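Local coordinates for glycoside Hydrolase Family 43_12 (Metagenome, PDB 7JVH), which probably hydrolyses arabinose- or xylose-containing plant cell-wall glycans, at residues G317-I322 against F337-D342; Y53-Q58 against L357-K362; L286-F291 against D300-A305; H242-N247 against H304-E309. One frame throughout, in Å; residues are numbered along the deposited sequence.

Contact 1. Residues G317-I322 against F337-D342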
loop_
_atom_site.group_PDB
_atom_site.type_symbol
_atom_site.label_atom_id
_atom_site.label_comp_id
_atom_site.label_asym_id
_atom_site.label_seq_id
_atom_site.Cartn_x
_atom_site.Cartn_y
_atom_site.Cartn_z
ATOM N N GLY A 317 17.117 6.729 -1.988
ATOM C CA GLY A 317 16.048 6.339 -2.922
ATOM C C GLY A 317 15.087 5.316 -2.349
ATOM O O GLY A 317 15.527 4.247 -1.968
ATOM N N VAL A 318 13.798 5.633 -2.325
ATOM C CA VAL A 318 12.787 4.669 -1.821
ATOM C C VAL A 318 12.187 3.968 -3.034
ATOM O O VAL A 318 12.047 4.614 -4.040
ATOM C CB VAL A 318 11.698 5.369 -0.998
ATOM C CG1 VAL A 318 12.243 5.969 0.280
ATOM C CG2 VAL A 318 10.956 6.400 -1.815
ATOM N N PHE A 319 11.881 2.681 -2.930
ATOM C CA PHE A 319 11.281 1.956 -4.074
ATOM C C PHE A 319 10.366 0.837 -3.577
ATOM O O PHE A 319 10.196 0.699 -2.385
ATOM C CB PHE A 319 12.358 1.402 -5.000
ATOM C CG PHE A 319 13.362 0.481 -4.362
ATOM C CD1 PHE A 319 14.303 0.959 -3.477
ATOM C CD2 PHE A 319 13.392 -0.859 -4.676
ATOM C CE1 PHE A 319 15.242 0.114 -2.917
ATOM C CE2 PHE A 319 14.331 -1.700 -4.113
ATOM C CZ PHE A 319 15.254 -1.213 -3.235
ATOM N N LEU A 320 9.793 0.077 -4.507
ATOM C CA LEU A 320 8.911 -0.998 -4.131
ATOM C C LEU A 320 9.551 -2.316 -4.452
ATOM O O LEU A 320 10.387 -2.391 -5.356
ATOM C CB LEU A 320 7.534 -0.858 -4.801
ATOM C CG LEU A 320 7.370 -1.186 -6.281
ATOM C CD1 LEU A 320 7.343 -2.687 -6.532
ATOM C CD2 LEU A 320 6.104 -0.533 -6.828
ATOM N N GLY A 321 9.160 -3.343 -3.681
ATOM C CA GLY A 321 9.607 -4.698 -3.884
ATOM C C GLY A 321 8.650 -5.612 -3.163
ATOM O O GLY A 321 7.789 -5.154 -2.416
ATOM N N ILE A 322 8.791 -6.914 -3.422
ATOM C CA ILE A 322 8.104 -7.963 -2.717
ATOM C C ILE A 322 9.101 -8.899 -2.011
ATOM O O ILE A 322 10.203 -9.141 -2.503
ATOM C CB ILE A 322 7.253 -8.801 -3.683
ATOM C CG1 ILE A 322 8.109 -9.559 -4.699
ATOM C CG2 ILE A 322 6.274 -7.918 -4.414
ATOM C CD1 ILE A 322 7.297 -10.589 -5.484
ATOM N N PHE A 337 10.853 -0.076 0.080
ATOM C CA PHE A 337 12.247 -0.361 0.461
ATOM C C PHE A 337 13.055 0.916 0.348
ATOM O O PHE A 337 12.637 1.834 -0.316
ATOM C CB PHE A 337 12.890 -1.281 -0.563
ATOM C CG PHE A 337 12.426 -2.703 -0.470
ATOM C CD1 PHE A 337 11.123 -3.038 -0.768
ATOM C CD2 PHE A 337 13.293 -3.699 -0.076
ATOM C CE1 PHE A 337 10.703 -4.347 -0.684
ATOM C CE2 PHE A 337 12.871 -5.008 -0.001
ATOM C CZ PHE A 337 11.576 -5.328 -0.302
HETATM N N MSE A 338 14.228 0.959 0.969
HETATM C CA MSE A 338 15.090 2.152 0.830
HETATM C C MSE A 338 16.526 1.717 0.585
HETATM O O MSE A 338 16.838 0.574 0.881
HETATM C CB MSE A 338 14.985 3.096 2.021
HETATM C CG MSE A 338 15.261 4.518 1.637
HETATM SE SE MSE A 338 15.442 5.670 3.145
HETATM C CE MSE A 338 14.093 6.999 3.359
ATOM N N LEU A 339 17.330 2.611 0.016
ATOM C CA LEU A 339 18.757 2.369 -0.300
ATOM C C LEU A 339 19.461 3.726 -0.346
ATOM O O LEU A 339 18.805 4.710 -0.650
ATOM C CB LEU A 339 18.846 1.708 -1.671
ATOM C CG LEU A 339 18.800 0.188 -1.715
ATOM C CD1 LEU A 339 19.115 -0.309 -3.106
ATOM C CD2 LEU A 339 19.766 -0.407 -0.722
ATOM N N PRO A 340 20.764 3.827 -0.035
ATOM C CA PRO A 340 21.472 5.089 -0.115
ATOM C C PRO A 340 21.769 5.354 -1.595
ATOM O O PRO A 340 21.937 4.425 -2.322
ATOM C CB PRO A 340 22.771 4.821 0.649
ATOM C CG PRO A 340 22.548 3.513 1.335
ATOM C CD PRO A 340 21.621 2.757 0.422
ATOM N N VAL A 341 21.831 6.618 -1.996
ATOM C CA VAL A 341 22.097 6.908 -3.431
ATOM C C VAL A 341 23.306 7.834 -3.572
ATOM O O VAL A 341 23.272 8.907 -3.022
ATOM C CB VAL A 341 20.848 7.511 -4.101
ATOM C CG1 VAL A 341 21.171 8.123 -5.452
ATOM C CG2 VAL A 341 19.742 6.488 -4.238
ATOM N N ASP A 342 24.344 7.399 -4.276
ATOM C CA ASP A 342 25.480 8.274 -4.537
ATOM C C ASP A 342 25.187 9.079 -5.808
ATOM O O ASP A 342 24.967 8.505 -6.872
ATOM C CB ASP A 342 26.767 7.462 -4.707
ATOM C CG ASP A 342 27.983 8.325 -5.008
ATOM O OD1 ASP A 342 27.861 9.542 -5.230
ATOM O OD2 ASP A 342 29.091 7.778 -5.033
#
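Phe337 lays its CB over one face of the Phe319 ring, 3.6 Å from the ring centroid and close to the ring normal, a clear CH-pi contact. Beyond that carbon the Phe337 ring turns off toward Gly321, so the two rings meet obliquely, their planes 31° apart, without stacking. Phe319 reaches this position because CG sits between its own backbone N and carbonyl carbon (chi1 57°), which folds the ring back across the neighbouring strand. Leu339 closes in from the rim, where its CG lies 3.8 Å from Phe319 CE1, near the ring plane. Phe337 in turn brings CE1 to 3.4 Å from Gly321 CA, its ring lying against bare main chain.

Beneath the rings the backbones are antiparallel, and Phe319 and Phe337 form a hydrogen-bonded pair: Phe319 N to Phe337 O is 2.8 Å, and Phe337 N to Phe319 O is 2.7 Å. On the other face of the sheet Val318 CG1 meets CG of selenomethionine Met338 at 3.6 Å.

These are the two middle strands of a four-stranded antiparallel sheet. Strand 316-322 is bonded on its other side to strand 300-308, where Phe319 touches Ala302, while Phe350 of strand 349-350 packs on Leu339 and Val341.

Contact 2. Residues Y53-Q58 against L357-K362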
loop_
_atom_site.group_PDB
_atom_site.type_symbol
_atom_site.label_atom_id
_atom_site.label_comp_id
_atom_site.label_asym_id
_atom_site.label_seq_id
_atom_site.Cartn_x
_atom_site.Cartn_y
_atom_site.Cartn_z
ATOM N N TYR A 53 16.231 -2.261 9.351
ATOM C CA TYR A 53 15.626 -3.165 8.383
ATOM C C TYR A 53 14.988 -2.382 7.232
ATOM O O TYR A 53 14.328 -1.368 7.461
ATOM C CB TYR A 53 14.573 -4.035 9.078
ATOM C CG TYR A 53 15.139 -5.029 10.089
ATOM C CD1 TYR A 53 16.134 -5.929 9.723
ATOM C CD2 TYR A 53 14.654 -5.093 11.394
ATOM C CE1 TYR A 53 16.624 -6.855 10.609
ATOM C CE2 TYR A 53 15.145 -6.018 12.297
ATOM C CZ TYR A 53 16.135 -6.894 11.900
ATOM O OH TYR A 53 16.665 -7.814 12.769
ATOM N N SER A 54 15.232 -2.984 6.074
ATOM C CA SER A 54 14.716 -2.637 4.739
ATOM C C SER A 54 14.082 -3.883 4.125
ATOM O O SER A 54 14.758 -4.839 3.811
ATOM C CB SER A 54 15.750 -2.057 3.855
ATOM O OG SER A 54 15.148 -1.532 2.698
ATOM N N PRO A 55 12.632 -3.709 3.832
ATOM C CA PRO A 55 11.768 -2.531 3.696
ATOM C C PRO A 55 11.412 -1.755 4.963
ATOM O O PRO A 55 11.114 -2.345 6.003
ATOM C CB PRO A 55 10.484 -3.136 3.128
ATOM C CG PRO A 55 10.449 -4.525 3.653
ATOM C CD PRO A 55 11.890 -4.967 3.644
ATOM N N ILE A 56 11.404 -0.432 4.849
ATOM C CA ILE A 56 11.103 0.466 5.996
ATOM C C ILE A 56 9.607 0.463 6.275
ATOM O O ILE A 56 9.236 0.840 7.369
ATOM C CB ILE A 56 11.646 1.879 5.749
ATOM C CG1 ILE A 56 10.896 2.589 4.623
ATOM C CG2 ILE A 56 13.135 1.816 5.478
ATOM C CD1 ILE A 56 11.762 3.520 3.824
ATOM N N LEU A 57 8.801 0.167 5.263
ATOM C CA LEU A 57 7.359 -0.022 5.434
ATOM C C LEU A 57 7.032 -1.420 4.960
ATOM O O LEU A 57 7.116 -1.721 3.790
ATOM C CB LEU A 57 6.552 1.004 4.656
ATOM C CG LEU A 57 6.805 2.487 4.883
ATOM C CD1 LEU A 57 5.992 3.313 3.897
ATOM C CD2 LEU A 57 6.466 2.887 6.304
ATOM N N GLN A 58 6.687 -2.284 5.910
ATOM C CA GLN A 58 6.335 -3.667 5.669
ATOM C C GLN A 58 4.863 -3.711 5.311
ATOM O O GLN A 58 4.077 -2.894 5.797
ATOM C CB GLN A 58 6.597 -4.498 6.931
ATOM C CG GLN A 58 8.045 -4.529 7.380
ATOM C CD GLN A 58 8.216 -4.998 8.811
ATOM O OE1 GLN A 58 7.717 -4.373 9.738
ATOM N NE2 GLN A 58 8.933 -6.110 8.994
ATOM N N LEU A 357 19.516 -7.880 -2.605
ATOM C CA LEU A 357 19.292 -7.034 -1.423
ATOM C C LEU A 357 19.386 -7.841 -0.129
ATOM O O LEU A 357 19.083 -9.031 -0.133
ATOM C CB LEU A 357 17.900 -6.423 -1.539
ATOM C CG LEU A 357 17.706 -5.408 -2.654
ATOM C CD1 LEU A 357 16.244 -5.022 -2.761
ATOM C CD2 LEU A 357 18.552 -4.180 -2.409
ATOM N N SER A 358 19.868 -7.206 0.926
ATOM C CA SER A 358 19.787 -7.810 2.234
ATOM C C SER A 358 18.878 -6.955 3.088
ATOM O O SER A 358 18.697 -5.757 2.845
ATOM C CB SER A 358 21.161 -7.998 2.874
ATOM O OG SER A 358 21.870 -6.787 2.877
ATOM N N ILE A 359 18.315 -7.610 4.102
ATOM C CA ILE A 359 17.388 -7.022 5.053
ATOM C C ILE A 359 17.972 -5.881 5.880
ATOM O O ILE A 359 17.234 -5.020 6.333
ATOM C CB ILE A 359 16.816 -8.134 5.945
ATOM C CG1 ILE A 359 15.456 -7.726 6.492
ATOM C CG2 ILE A 359 17.796 -8.529 7.029
ATOM C CD1 ILE A 359 14.357 -7.673 5.462
ATOM N N LYS A 360 19.304 -5.875 6.043
ATOM C CA LYS A 360 20.009 -4.878 6.857
ATOM C C LYS A 360 20.753 -3.889 6.008
ATOM O O LYS A 360 21.399 -4.265 5.061
ATOM C CB LYS A 360 21.001 -5.548 7.781
ATOM C CG LYS A 360 20.322 -6.348 8.874
ATOM C CD LYS A 360 21.239 -7.426 9.419
ATOM C CE LYS A 360 22.258 -6.894 10.386
ATOM N NZ LYS A 360 23.423 -7.811 10.511
ATOM N N GLN A 361 20.655 -2.634 6.419
ATOM C CA GLN A 361 21.329 -1.487 5.785
ATOM C C GLN A 361 21.918 -0.658 6.915
ATOM O O GLN A 361 21.304 -0.614 7.979
ATOM C CB GLN A 361 20.309 -0.567 5.119
ATOM C CG GLN A 361 19.527 -1.219 3.997
ATOM C CD GLN A 361 20.403 -1.291 2.784
ATOM O OE1 GLN A 361 21.071 -0.330 2.456
ATOM N NE2 GLN A 361 20.425 -2.438 2.133
ATOM N N LYS A 362 23.063 -0.026 6.687
ATOM C CA LYS A 362 23.608 0.835 7.751
ATOM C C LYS A 362 22.741 2.086 7.775
ATOM O O LYS A 362 22.360 2.519 6.714
ATOM C CB LYS A 362 25.070 1.144 7.434
ATOM C CG LYS A 362 25.829 -0.003 6.790
ATOM C CD LYS A 362 27.219 0.354 6.328
ATOM C CE LYS A 362 27.411 0.253 4.831
ATOM N NZ LYS A 362 28.457 -0.725 4.461
#
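Tyr53 and Lys360 face each other as a non-hydrogen-bonded antiparallel pair in the short two-stranded ribbon of 51-53 and 360-362. The ribbon bond next to them runs from Ser54 N to Ile359 O, 2.9 Å long and nearly straight at 169°. The same carbonyl oxygen also receives Tyr53 CA, 3.2 Å away in a CA-H...O contact, and it lies in the plane of the Tyr53 ring at its edge.

Ile359 supplies most of the apolar contact. With CG1 anti to the backbone N (chi1 -155°), the branch is carried across to the tyrosine, CG1 standing 3.8 Å from Tyr53 CD1. CD1 of Ile359 continues to Ser54 O at 3.3 Å and then to the ring of Pro55, which follows a cis peptide bond. Lys360 runs alongside the tyrosine, pointing the same way, with its CG 4.1 Å from Tyr53 CE1. At the next position Gln361 touches Ser54, CG to CB at 3.9 Å.

The polar ends bond to other parts of the chain: Tyr53 OH to Asn45 O and Ser54 OG to Met338 N, so Ser54 links the ribbon to strand 335-342. A second backbone link joins Gln361 to Phe52. The arrangement is a minimal antiparallel ribbon, here tying chain that leads into the first propeller sheet to chain that leaves the last one.

Contact 3. Residues L286-F291 against D300-A305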
loop_
_atom_site.group_PDB
_atom_site.type_symbol
_atom_site.label_atom_id
_atom_site.label_comp_id
_atom_site.label_asym_id
_atom_site.label_seq_id
_atom_site.Cartn_x
_atom_site.Cartn_y
_atom_site.Cartn_z
ATOM N N LEU A 286 18.731 0.022 -10.885
ATOM C CA LEU A 286 18.058 -0.649 -9.743
ATOM C C LEU A 286 17.202 -1.831 -10.201
ATOM O O LEU A 286 16.171 -1.590 -10.772
ATOM C CB LEU A 286 17.158 0.360 -9.042
ATOM C CG LEU A 286 16.352 -0.228 -7.895
ATOM C CD1 LEU A 286 17.246 -0.470 -6.706
ATOM C CD2 LEU A 286 15.225 0.690 -7.499
ATOM N N THR A 287 17.611 -3.062 -9.915
ATOM C CA THR A 287 16.786 -4.228 -10.242
ATOM C C THR A 287 17.230 -5.456 -9.453
ATOM O O THR A 287 18.340 -5.506 -8.963
ATOM C CB THR A 287 16.847 -4.578 -11.744
ATOM O OG1 THR A 287 15.914 -5.624 -12.030
ATOM C CG2 THR A 287 18.252 -5.021 -12.163
ATOM N N GLN A 288 16.330 -6.433 -9.352
ATOM C CA GLN A 288 16.632 -7.765 -8.851
ATOM C C GLN A 288 16.318 -8.857 -9.870
ATOM O O GLN A 288 16.447 -10.041 -9.556
ATOM C CB GLN A 288 15.833 -8.025 -7.582
ATOM C CG GLN A 288 16.200 -7.136 -6.404
ATOM C CD GLN A 288 17.610 -7.387 -5.892
ATOM O OE1 GLN A 288 17.869 -8.326 -5.116
ATOM N NE2 GLN A 288 18.540 -6.567 -6.356
ATOM N N ARG A 289 15.946 -8.455 -11.098
ATOM C CA ARG A 289 15.304 -9.352 -12.052
ATOM C C ARG A 289 16.159 -10.502 -12.572
ATOM O O ARG A 289 15.631 -11.549 -12.945
ATOM C CB ARG A 289 14.716 -8.548 -13.212
ATOM C CG ARG A 289 15.731 -7.954 -14.182
ATOM C CD ARG A 289 14.976 -6.915 -15.003
ATOM N NE ARG A 289 15.850 -6.202 -15.904
ATOM C CZ ARG A 289 15.510 -5.115 -16.594
ATOM N NH1 ARG A 289 14.276 -4.623 -16.508
ATOM N NH2 ARG A 289 16.416 -4.523 -17.390
ATOM N N HIS A 290 17.482 -10.327 -12.554
ATOM C CA HIS A 290 18.421 -11.359 -12.995
ATOM C C HIS A 290 18.792 -12.427 -11.945
ATOM O O HIS A 290 19.750 -13.157 -12.132
ATOM C CB HIS A 290 19.681 -10.679 -13.539
ATOM C CG HIS A 290 19.402 -9.687 -14.626
ATOM N ND1 HIS A 290 18.959 -10.065 -15.874
ATOM C CD2 HIS A 290 19.505 -8.338 -14.654
ATOM C CE1 HIS A 290 18.783 -8.990 -16.621
ATOM N NE2 HIS A 290 19.110 -7.928 -15.908
ATOM N N PHE A 291 18.009 -12.521 -10.861
ATOM C CA PHE A 291 18.188 -13.525 -9.798
ATOM C C PHE A 291 16.972 -14.466 -9.738
ATOM O O PHE A 291 15.843 -14.021 -9.808
ATOM C CB PHE A 291 18.369 -12.829 -8.429
ATOM C CG PHE A 291 19.367 -11.693 -8.436
ATOM C CD1 PHE A 291 20.559 -11.800 -9.138
ATOM C CD2 PHE A 291 19.119 -10.533 -7.735
ATOM C CE1 PHE A 291 21.464 -10.744 -9.182
ATOM C CE2 PHE A 291 20.028 -9.481 -7.749
ATOM C CZ PHE A 291 21.205 -9.574 -8.472
ATOM N N ASP A 300 12.269 -9.151 -4.480
ATOM C CA ASP A 300 12.015 -9.207 -5.914
ATOM C C ASP A 300 11.226 -7.967 -6.372
ATOM O O ASP A 300 10.805 -7.134 -5.547
ATOM C CB ASP A 300 11.197 -10.475 -6.230
ATOM C CG ASP A 300 11.748 -11.260 -7.375
ATOM O OD1 ASP A 300 12.435 -10.642 -8.217
ATOM O OD2 ASP A 300 11.541 -12.485 -7.435
ATOM N N TRP A 301 11.008 -7.871 -7.688
ATOM C CA TRP A 301 10.171 -6.846 -8.330
ATOM C C TRP A 301 10.586 -5.420 -7.959
ATOM O O TRP A 301 9.745 -4.570 -7.702
ATOM C CB TRP A 301 8.676 -7.043 -8.029
ATOM C CG TRP A 301 8.094 -8.415 -8.352
ATOM C CD1 TRP A 301 8.749 -9.509 -8.836
ATOM C CD2 TRP A 301 6.730 -8.823 -8.167
ATOM N NE1 TRP A 301 7.876 -10.564 -8.987
ATOM C CE2 TRP A 301 6.633 -10.168 -8.580
ATOM C CE3 TRP A 301 5.578 -8.176 -7.689
ATOM C CZ2 TRP A 301 5.436 -10.896 -8.503
ATOM C CZ3 TRP A 301 4.386 -8.893 -7.619
ATOM C CH2 TRP A 301 4.323 -10.240 -8.022
ATOM N N ALA A 302 11.896 -5.161 -7.948
ATOM C CA ALA A 302 12.423 -3.885 -7.495
ATOM C C ALA A 302 12.336 -2.820 -8.591
ATOM O O ALA A 302 12.907 -2.975 -9.670
ATOM C CB ALA A 302 13.853 -4.047 -7.011
ATOM N N GLY A 303 11.620 -1.733 -8.285
ATOM C CA GLY A 303 11.539 -0.569 -9.134
ATOM C C GLY A 303 10.571 0.457 -8.574
ATOM O O GLY A 303 10.182 0.387 -7.399
ATOM N N HIS A 304 10.177 1.402 -9.439
ATOM C CA HIS A 304 9.290 2.513 -9.099
ATOM C C HIS A 304 9.845 3.333 -7.940
ATOM O O HIS A 304 9.248 3.428 -6.859
ATOM C CB HIS A 304 7.855 2.062 -8.787
ATOM C CG HIS A 304 6.838 3.095 -9.127
ATOM N ND1 HIS A 304 5.940 2.925 -10.161
ATOM C CD2 HIS A 304 6.604 4.331 -8.627
ATOM C CE1 HIS A 304 5.179 4.000 -10.267
ATOM N NE2 HIS A 304 5.562 4.872 -9.351
ATOM N N ALA A 305 11.009 3.941 -8.190
ATOM C CA ALA A 305 11.755 4.656 -7.174
ATOM C C ALA A 305 11.465 6.137 -7.212
ATOM O O ALA A 305 10.876 6.653 -8.167
ATOM C CB ALA A 305 13.236 4.414 -7.363
#
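Gln288 rests its CG on Ala302 CB at 3.9 Å, where the chain connecting two sheets of the beta-propeller runs antiparallel beside strand 300-308. No hydrogen bond crosses here; the touch is apolar and light.

Gln288 starts with CG anti to the carbonyl carbon (chi1 -65°) and bends at chi2 (-66°), so the aliphatic part lies against Ala302 while the amide swings back over its own main chain. NE2 reaches Thr287 O at 2.8 Å from above the carbonyl plane and also bonds to Val355 O, and OE1 accepts from Leu357 N. With both ends of the amide engaged, its rotation is fixed.

Leu286 also points to the strand but meets it farther on, its CD2 within 4.2 Å of both Gly303 CA and Ala305 CB. Phe319 and Phe350 add further cover on Leu286.

Thr287 shapes the connector instead of reaching the strand. Its OG1 accepts from Arg289 N at 3.0 Å, making an ST turn, and is also bonded to His263 O. A type I turn from Gln288 to Phe291 follows directly, closed by the bond from Phe291 N to Gln288 O at 3.2 Å.

At the start of the strand the Asp300 carboxylate bends back toward its own main chain: OD1 takes a weak bond from Trp301 N at 3.2 Å and stands 4.3 Å from Gln288 CB.

Contact 4. Residues H242-N247 against H304-E309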
loop_
_atom_site.group_PDB
_atom_site.type_symbol
_atom_site.label_atom_id
_atom_site.label_comp_id
_atom_site.label_asym_id
_atom_site.label_seq_id
_atom_site.Cartn_x
_atom_site.Cartn_y
_atom_site.Cartn_z
ATOM N N HIS A 242 9.910 10.623 -12.926
ATOM C CA HIS A 242 10.203 11.777 -12.073
ATOM C C HIS A 242 11.302 12.647 -12.702
ATOM O O HIS A 242 12.313 12.133 -13.194
ATOM C CB HIS A 242 10.632 11.333 -10.670
ATOM C CG HIS A 242 9.558 10.633 -9.900
ATOM N ND1 HIS A 242 8.406 11.265 -9.486
ATOM C CD2 HIS A 242 9.458 9.351 -9.464
ATOM C CE1 HIS A 242 7.647 10.402 -8.834
ATOM N NE2 HIS A 242 8.261 9.239 -8.810
ATOM N N ILE A 243 11.094 13.968 -12.663
ATOM C CA ILE A 243 12.098 14.932 -13.087
ATOM C C ILE A 243 12.817 15.479 -11.868
ATOM O O ILE A 243 12.189 15.807 -10.862
ATOM C CB ILE A 243 11.497 16.118 -13.876
ATOM C CG1 ILE A 243 10.710 15.643 -15.101
ATOM C CG2 ILE A 243 12.595 17.080 -14.310
ATOM C CD1 ILE A 243 11.558 15.121 -16.236
ATOM N N TYR A 244 14.152 15.552 -11.966
ATOM C CA TYR A 244 15.001 16.252 -11.010
ATOM C C TYR A 244 15.950 17.117 -11.816
ATOM O O TYR A 244 16.261 16.797 -12.959
ATOM C CB TYR A 244 15.792 15.266 -10.136
ATOM C CG TYR A 244 14.976 14.126 -9.560
ATOM C CD1 TYR A 244 14.200 14.293 -8.412
ATOM C CD2 TYR A 244 14.992 12.874 -10.166
ATOM C CE1 TYR A 244 13.471 13.249 -7.892
ATOM C CE2 TYR A 244 14.253 11.816 -9.650
ATOM C CZ TYR A 244 13.501 12.008 -8.522
ATOM O OH TYR A 244 12.774 10.949 -8.036
ATOM N N LYS A 245 16.391 18.229 -11.231
ATOM C CA LYS A 245 17.375 19.092 -11.873
ATOM C C LYS A 245 18.553 19.237 -10.949
ATOM O O LYS A 245 18.370 19.554 -9.787
ATOM C CB LYS A 245 16.776 20.456 -12.170
ATOM C CG LYS A 245 17.557 21.257 -13.197
ATOM C CD LYS A 245 16.895 22.610 -13.405
ATOM C CE LYS A 245 17.639 23.444 -14.410
ATOM N NZ LYS A 245 16.911 24.712 -14.655
ATOM N N LYS A 246 19.759 18.995 -11.476
ATOM C CA LYS A 246 20.997 19.043 -10.697
ATOM C C LYS A 246 22.172 19.531 -11.554
ATOM O O LYS A 246 22.453 18.968 -12.607
ATOM C CB LYS A 246 21.285 17.656 -10.131
ATOM C CG LYS A 246 22.213 17.636 -8.924
ATOM C CD LYS A 246 22.264 16.246 -8.323
ATOM C CE LYS A 246 23.436 16.046 -7.386
ATOM N NZ LYS A 246 24.719 15.977 -8.157
ATOM N N ASN A 247 22.858 20.574 -11.077
ATOM C CA ASN A 247 23.963 21.236 -11.804
ATOM C C ASN A 247 23.564 21.666 -13.207
ATOM O O ASN A 247 24.315 21.469 -14.157
ATOM C CB ASN A 247 25.207 20.338 -11.882
ATOM C CG ASN A 247 25.599 19.765 -10.531
ATOM O OD1 ASN A 247 25.983 18.596 -10.420
ATOM N ND2 ASN A 247 25.504 20.591 -9.491
ATOM N N HIS A 304 10.177 1.402 -9.439
ATOM C CA HIS A 304 9.290 2.513 -9.099
ATOM C C HIS A 304 9.845 3.333 -7.940
ATOM O O HIS A 304 9.248 3.428 -6.859
ATOM C CB HIS A 304 7.855 2.062 -8.787
ATOM C CG HIS A 304 6.838 3.095 -9.127
ATOM N ND1 HIS A 304 5.940 2.925 -10.161
ATOM C CD2 HIS A 304 6.604 4.331 -8.627
ATOM C CE1 HIS A 304 5.179 4.000 -10.267
ATOM N NE2 HIS A 304 5.562 4.872 -9.351
ATOM N N ALA A 305 11.009 3.941 -8.190
ATOM C CA ALA A 305 11.755 4.656 -7.174
ATOM C C ALA A 305 11.465 6.137 -7.212
ATOM O O ALA A 305 10.876 6.653 -8.167
ATOM C CB ALA A 305 13.236 4.414 -7.363
ATOM N N ASP A 306 11.887 6.827 -6.156
ATOM C CA ASP A 306 11.880 8.276 -6.098
ATOM C C ASP A 306 13.035 8.711 -5.192
ATOM O O ASP A 306 13.274 8.074 -4.150
ATOM C CB ASP A 306 10.537 8.736 -5.556
ATOM C CG ASP A 306 10.320 10.235 -5.651
ATOM O OD1 ASP A 306 11.056 10.958 -6.366
ATOM O OD2 ASP A 306 9.381 10.713 -4.991
ATOM N N LEU A 307 13.754 9.766 -5.599
ATOM C CA LEU A 307 14.934 10.253 -4.885
ATOM C C LEU A 307 14.636 11.469 -4.011
ATOM O O LEU A 307 13.760 12.271 -4.326
ATOM C CB LEU A 307 16.034 10.636 -5.876
ATOM C CG LEU A 307 16.447 9.612 -6.926
ATOM C CD1 LEU A 307 17.640 10.164 -7.688
ATOM C CD2 LEU A 307 16.760 8.250 -6.311
ATOM N N VAL A 308 15.401 11.605 -2.926
ATOM C CA VAL A 308 15.378 12.791 -2.083
ATOM C C VAL A 308 16.781 13.083 -1.538
ATOM O O VAL A 308 17.520 12.168 -1.193
ATOM C CB VAL A 308 14.359 12.640 -0.937
ATOM C CG1 VAL A 308 14.841 11.620 0.094
ATOM C CG2 VAL A 308 14.080 13.985 -0.298
ATOM N N GLU A 309 17.142 14.369 -1.510
ATOM C CA GLU A 309 18.338 14.860 -0.823
ATOM C C GLU A 309 17.919 15.452 0.493
ATOM O O GLU A 309 17.679 14.728 1.443
ATOM C CB GLU A 309 19.082 15.906 -1.656
ATOM C CG GLU A 309 19.163 17.339 -1.112
ATOM C CD GLU A 309 19.655 18.299 -2.172
ATOM O OE1 GLU A 309 20.629 17.968 -2.898
ATOM O OE2 GLU A 309 19.079 19.402 -2.296
#
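His242 lies flat against the Asp306 carboxylate, ring and carboxylate planes only 13° apart, with OD1 of the aspartate 3.8 Å above the middle of the imidazole. The two side chains cross at about a right angle. At the ring edge, His242 CD2 approaches Ala305 O to 3.3 Å, near the ring plane. ND1 is bonded to Ser175 OG on strand 175-178 of the preceding sheet, which helps set the rotation of the imidazole whose face lies on Asp306.

Two residues on, Tyr244 points the same way and carries most of the remaining contact. Its CG is anti to the carbonyl carbon (chi1 -47°), sending the ring straight across to the other strand. There Asp306 OD1 sits in the ring plane beside the hydroxyl. Tyr244 OH donates to Asp306 OD1; the modelled 2.4 Å is too short to be taken literally. The hydroxyl is also 2.9 Å from Leu307 N. Tyr244 CZ rests on Leu307 CB at 3.9 Å, and Leu307 CG lies 4.1 Å from Tyr244 CE2. The other carboxylate oxygen, OD2, takes bonds from Ile66 N and Ser65 OG.

Strands 239-246 and 300-308 are the first strands of successive propeller sheets. Their local axes approach to 8.5 Å at 24°, too far apart for the backbones to pair, so the contact is made by side chains of 239-246 reaching side chains and main chain of 300-308; each strand hydrogen-bonds within its own sheet, to 249-255 and 316-322 respectively.

How the contacts relate
Contact 1 lies within one sheet, contact 4 between two successive sheets, contact 3 between a connector and a strand, and contact 2 across the chain ends of the propeller. Strand 300-308 serves both contacts 3 and 4, which share His304 and Ala305, and it neighbours 316-322 of contact 1. Contacts 1, 3 and 4 are buried; contact 2 is only partly so. Contact 1 combines backbone bonds with aromatic packing; contact 2 has a single backbone bond between its segments. Contact 3 has none across it and relies on apolar touches, whereas contact 4 rests on a buried aspartate that lies under a histidine face and meets a tyrosine hydroxyl. Single polar links tie contact 2 to contacts 1 and 3.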